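Local atomic coordinates of extracellular solute-binding protein family 1 (Alicyclobacillus acidocaldarius subsp. acidocaldarius, PDB entry 4OVJ), a protein that probably binds a solute outside the cell, as a family 1 extracellular solute-binding protein, and delivers it to a membrane transporter for uptake. Residues A146-A151 and Q161-I166; Q186-W191 and L207-S212. All blocks are in the same frame, centred on the assembly; numbering follows the deposited sequence. Where two conformers were deposited one is given.

Contact 1 (A146-A151 and Q161-I166); sequences AAFAKA and QQWADI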
# COMPACT_ATOMS: atom_id res chain seq x y z
N ALA A 146 -21.44 6.58 -13.24
CA ALA A 146 -22.80 6.90 -13.62
C ALA A 146 -23.75 6.86 -12.44
O ALA A 146 -24.64 7.71 -12.33
CB ALA A 146 -23.28 5.99 -14.74
N ALA A 147 -23.56 5.92 -11.52
CA ALA A 147 -24.41 5.86 -10.34
C ALA A 147 -24.25 7.10 -9.45
O ALA A 147 -25.23 7.67 -9.00
CB ALA A 147 -24.14 4.61 -9.52
N PHE A 148 -23.01 7.49 -9.20
CA PHE A 148 -22.76 8.63 -8.33
C PHE A 148 -23.13 9.96 -8.98
O PHE A 148 -23.47 10.90 -8.28
CB PHE A 148 -21.31 8.60 -7.80
CG PHE A 148 -21.18 7.71 -6.60
CD1 PHE A 148 -21.17 6.32 -6.77
CD2 PHE A 148 -21.18 8.24 -5.32
CE1 PHE A 148 -21.13 5.48 -5.66
CE2 PHE A 148 -21.13 7.41 -4.21
CZ PHE A 148 -21.10 6.03 -4.39
N ALA A 149 -23.08 10.02 -10.30
CA ALA A 149 -23.56 11.21 -11.02
C ALA A 149 -25.04 11.48 -10.74
O ALA A 149 -25.48 12.63 -10.80
CB ALA A 149 -23.28 11.10 -12.52
N LYS A 150 -25.80 10.44 -10.38
CA LYS A 150 -27.22 10.63 -10.01
C LYS A 150 -27.38 11.43 -8.71
O LYS A 150 -28.46 11.98 -8.46
CB LYS A 150 -27.92 9.27 -9.88
CG LYS A 150 -27.94 8.49 -11.17
CD LYS A 150 -28.52 7.10 -11.01
CE LYS A 150 -28.53 6.38 -12.34
NZ LYS A 150 -29.12 5.02 -12.21
N ALA A 151 -26.33 11.49 -7.90
CA ALA A 151 -26.31 12.31 -6.69
C ALA A 151 -25.48 13.57 -6.88
O ALA A 151 -25.22 14.28 -5.91
CB ALA A 151 -25.77 11.50 -5.52
N GLN A 161 -18.85 12.89 6.75
CA GLN A 161 -20.28 13.24 6.83
C GLN A 161 -20.85 13.65 5.47
O GLN A 161 -21.98 13.29 5.14
CB GLN A 161 -20.51 14.31 7.89
CG GLN A 161 -20.35 13.78 9.32
CD GLN A 161 -21.48 12.83 9.70
OE1 GLN A 161 -22.64 13.11 9.41
NE2 GLN A 161 -21.14 11.69 10.30
N GLN A 162 -20.07 14.36 4.67
CA GLN A 162 -20.51 14.67 3.32
C GLN A 162 -20.68 13.40 2.49
O GLN A 162 -21.64 13.26 1.74
CB GLN A 162 -19.54 15.62 2.63
CG GLN A 162 -19.51 17.03 3.22
CD GLN A 162 -18.33 17.87 2.75
OE1 GLN A 162 -17.31 17.36 2.27
NE2 GLN A 162 -18.46 19.18 2.92
N TRP A 163 -19.74 12.48 2.64
CA TRP A 163 -19.80 11.20 1.98
C TRP A 163 -21.04 10.40 2.37
O TRP A 163 -21.73 9.87 1.51
CB TRP A 163 -18.51 10.42 2.28
CG TRP A 163 -18.38 9.13 1.55
CD1 TRP A 163 -18.19 7.91 2.10
CD2 TRP A 163 -18.40 8.93 0.12
NE1 TRP A 163 -18.07 6.95 1.12
CE2 TRP A 163 -18.19 7.55 -0.10
CE3 TRP A 163 -18.54 9.78 -0.98
CZ2 TRP A 163 -18.14 7.01 -1.38
CZ3 TRP A 163 -18.49 9.23 -2.25
CH2 TRP A 163 -18.31 7.86 -2.43
N ALA A 164 -21.34 10.32 3.66
CA ALA A 164 -22.54 9.61 4.12
C ALA A 164 -23.81 10.19 3.50
O ALA A 164 -24.70 9.44 3.09
CB ALA A 164 -22.63 9.63 5.64
N ASP A 165 -23.86 11.51 3.36
CA ASP A 165 -25.00 12.17 2.69
C ASP A 165 -25.08 11.78 1.22
O ASP A 165 -26.17 11.49 0.68
CB ASP A 165 -24.88 13.68 2.83
CG ASP A 165 -26.21 14.38 2.74
OD1 ASP A 165 -27.03 14.23 3.68
OD2 ASP A 165 -26.45 15.08 1.73
N ILE A 166 -23.94 11.76 0.55
CA ILE A 166 -23.88 11.35 -0.85
C ILE A 166 -24.33 9.89 -1.01
O ILE A 166 -25.13 9.59 -1.89
CB ILE A 166 -22.47 11.56 -1.44
CG1 ILE A 166 -22.18 13.07 -1.59
CG2 ILE A 166 -22.34 10.85 -2.77
CD1 ILE A 166 -20.71 13.44 -1.63

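Contact 2 (Q186-W191 and L207-S212); sequences QTFGYW and LGFTES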
# COMPACT_ATOMS: atom_id res chain seq x y z
N GLN A 186 -7.20 -2.23 8.60
CA GLN A 186 -6.44 -1.19 7.94
C GLN A 186 -7.28 0.04 7.57
O GLN A 186 -6.77 1.16 7.60
CB GLN A 186 -5.64 -1.75 6.76
CG GLN A 186 -4.57 -2.78 7.17
CD GLN A 186 -3.53 -2.24 8.14
OE1 GLN A 186 -3.23 -1.05 8.16
NE2 GLN A 186 -2.96 -3.12 8.96
N THR A 187 -8.57 -0.10 7.25
CA THR A 187 -9.35 1.14 7.07
C THR A 187 -9.58 1.83 8.41
O THR A 187 -9.66 3.06 8.47
CB THR A 187 -10.70 0.98 6.35
OG1 THR A 187 -11.60 0.19 7.12
CG2 THR A 187 -10.51 0.39 4.97
N PHE A 188 -9.69 1.07 9.49
CA PHE A 188 -9.69 1.68 10.80
C PHE A 188 -8.36 2.43 11.06
O PHE A 188 -8.36 3.51 11.65
CB PHE A 188 -9.97 0.70 11.94
CG PHE A 188 -9.92 1.36 13.27
CD1 PHE A 188 -10.78 2.40 13.57
CD2 PHE A 188 -8.95 1.01 14.20
CE1 PHE A 188 -10.69 3.08 14.76
CE2 PHE A 188 -8.86 1.68 15.40
CZ PHE A 188 -9.73 2.72 15.69
N GLY A 189 -7.24 1.87 10.61
CA GLY A 189 -5.96 2.54 10.72
C GLY A 189 -5.97 3.94 10.13
O GLY A 189 -5.43 4.87 10.70
N TYR A 190 -6.61 4.07 8.98
CA TYR A 190 -6.80 5.35 8.30
C TYR A 190 -7.61 6.33 9.17
O TYR A 190 -7.18 7.45 9.41
CB TYR A 190 -7.48 5.10 6.95
CG TYR A 190 -7.83 6.33 6.16
CD1 TYR A 190 -6.88 7.01 5.41
CD2 TYR A 190 -9.14 6.80 6.14
CE1 TYR A 190 -7.22 8.14 4.69
CE2 TYR A 190 -9.48 7.93 5.43
CZ TYR A 190 -8.52 8.58 4.70
OH TYR A 190 -8.87 9.70 3.99
N TRP A 191 -8.73 5.87 9.70
CA TRP A 191 -9.55 6.64 10.64
C TRP A 191 -8.78 7.05 11.89
O TRP A 191 -8.85 8.20 12.31
CB TRP A 191 -10.78 5.80 11.02
CG TRP A 191 -11.77 6.45 11.95
CD1 TRP A 191 -11.70 6.52 13.30
CD2 TRP A 191 -13.01 7.07 11.57
NE1 TRP A 191 -12.81 7.16 13.80
CE2 TRP A 191 -13.63 7.50 12.76
CE3 TRP A 191 -13.66 7.28 10.35
CZ2 TRP A 191 -14.88 8.14 12.77
CZ3 TRP A 191 -14.90 7.93 10.36
CH2 TRP A 191 -15.49 8.35 11.55
N LEU A 207 -1.90 -0.72 21.85
CA LEU A 207 -2.69 -0.07 20.82
C LEU A 207 -2.45 1.42 20.92
O LEU A 207 -2.22 1.95 22.01
CB LEU A 207 -4.17 -0.40 20.97
CG LEU A 207 -4.53 -1.88 20.81
CD1 LEU A 207 -6.01 -2.07 21.05
CD2 LEU A 207 -4.15 -2.39 19.42
N GLY A 208 -2.51 2.10 19.78
CA GLY A 208 -2.21 3.51 19.71
C GLY A 208 -3.42 4.41 19.58
O GLY A 208 -3.28 5.57 19.19
N PHE A 209 -4.60 3.90 19.88
CA PHE A 209 -5.83 4.67 19.77
C PHE A 209 -6.71 4.43 20.99
O PHE A 209 -6.50 3.49 21.75
CB PHE A 209 -6.60 4.27 18.51
CG PHE A 209 -6.98 2.83 18.48
CD1 PHE A 209 -8.19 2.40 19.03
CD2 PHE A 209 -6.12 1.88 17.95
CE1 PHE A 209 -8.53 1.06 19.02
CE2 PHE A 209 -6.46 0.54 17.93
CZ PHE A 209 -7.67 0.13 18.47
N THR A 210 -7.72 5.28 21.14
CA THR A 210 -8.64 5.21 22.27
C THR A 210 -9.94 4.53 21.88
O THR A 210 -10.29 4.42 20.71
CB THR A 210 -8.99 6.61 22.77
OG1 THR A 210 -9.65 7.33 21.73
CG2 THR A 210 -7.74 7.37 23.20
N GLU A 211 -10.70 4.11 22.89
CA GLU A 211 -12.00 3.50 22.66
C GLU A 211 -12.93 4.41 21.87
O GLU A 211 -13.63 3.94 20.97
CB GLU A 211 -12.63 3.10 23.98
CG GLU A 211 -13.87 2.25 23.84
CD GLU A 211 -14.40 1.84 25.19
OE1 GLU A 211 -13.66 1.17 25.94
OE2 GLU A 211 -15.55 2.19 25.50
N SER A 212 -12.93 5.69 22.22
CA SER A 212 -13.76 6.68 21.57
C SER A 212 -13.55 6.70 20.05
O SER A 212 -14.50 6.76 19.27
CB SER A 212 -13.43 8.05 22.14
OG SER A 212 -14.38 8.98 21.74

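Contact 1 (A146-A151 and Q161-I166)
Phe148 reaches from helix 145-149 to the six-membered ring of Trp163, and the rings lie nearly parallel, at 7°, but so far offset, with centroids 5.4 Å apart, that little of either face is stacked on the other. The touch is made by the leading corners, Phe148 CE2 lying 3.4 Å from Trp163 CH2. Trp163 starts off across the line of approach; its first torsion, CG anti to the backbone N (chi1 -175°), swings the indole toward Phe148, and the touching atom is CH2 of the benzo ring. Ile166, one turn further along the helix, puts CG2 at the edge of the phenyl ring, near its plane, 3.8 Å from Phe148 CD2. Ile166 CG2 also lies 4.4 Å from Ala151 CB, a looser contact. With an alanine at Phe148, the benzo end of Trp163 and the CG2 methyl of Ile166 would probably lose their shared partner, and a gap would be likely to open between the two helices. The indole has other ties, for its NE1 is hydrogen-bonded to Glu179 OE1 and Tyr153 meets it edge-to-face. Helix 145-149, which directly follows strand 128-144, thus packs on helix 160-174, where Leu167 and Val170 also touch Phe148.

Contact 2 (Q186-W191 and L207-S212)
Phe188 drives the edge of its ring into the face of Phe209, a T-shaped pair with planes at 80° and centroids 4.8 Å apart. The corner that leads is CE2, which stands 3.4 Å above the plane of the Phe209 ring, over its centre. It is therefore nearly equidistant from all six ring carbons, the shortest approach being Phe188 CE2 to Phe209 CZ at 3.6 Å. Phe188 CZ follows beside it, 3.7 Å from Phe209 CD1. No hydrogen bond crosses between the segments, and both rings are buried, so the contact rests on the aromatic pair, the ring hydrogens of Phe188 facing the pi cloud of Phe209.

Phe188 extends from its helix with CG anti to the backbone N (chi1 178°), whereas Phe209 holds CG between its backbone N and carbonyl carbon (chi1 60°), which directs its ring toward helix 185-194.

Around the pair, Leu214 of helix 211-226 touches both rings. Leu199 and Thr213 add to the packing on Phe188, and Met406 of helix 398-414 and Gln197 to that on Phe209. The backbone carrying Phe209 is held on both sides: Gly208 hydrogen-bonds to the backbone of His198 and Leu199, and Thr210 N to Gln197 OE1. Thr210 is the N-cap of helix 211-226, its OG1 hydrogen-bonded to Thr213 OG1. On the other partner's helix, Trp191 NE1 is hydrogen-bonded to Ser216 OG, a polar link to helix 211-226, as is Thr187 OG1 to Tyr217 OH.

The arrangement is plain core packing within one lobe of the two-lobed periplasmic-binding-protein fold: an edge-to-face aromatic pair joins helix 185-194 to the turn between the weakly bonded strand 207-208 and the N-cap of helix 211-226.

How the contacts relate
Along the chain the two contacts come in series, contact 1 closing before contact 2 opens, so neither encloses nor crosses the other. After the long strand 128-144, contact 1 closes a short connection, with nine residues between its segments, from helix 145-149 to helix 160-174. The next helix, 185-194, begins contact 2, which has fifteen residues between its segments and returns at strand 207-208 and the start of helix 211-226. Their centres are 25 Å apart and their nearest atoms about 7 Å apart, without touching. Helix 211-226, whose first residues belong to contact 2, reaches contact 1 further along, where Tyr220 touches Trp163, and the loop residue Pro281 likewise meets Trp163 and Tyr190 of contact 2.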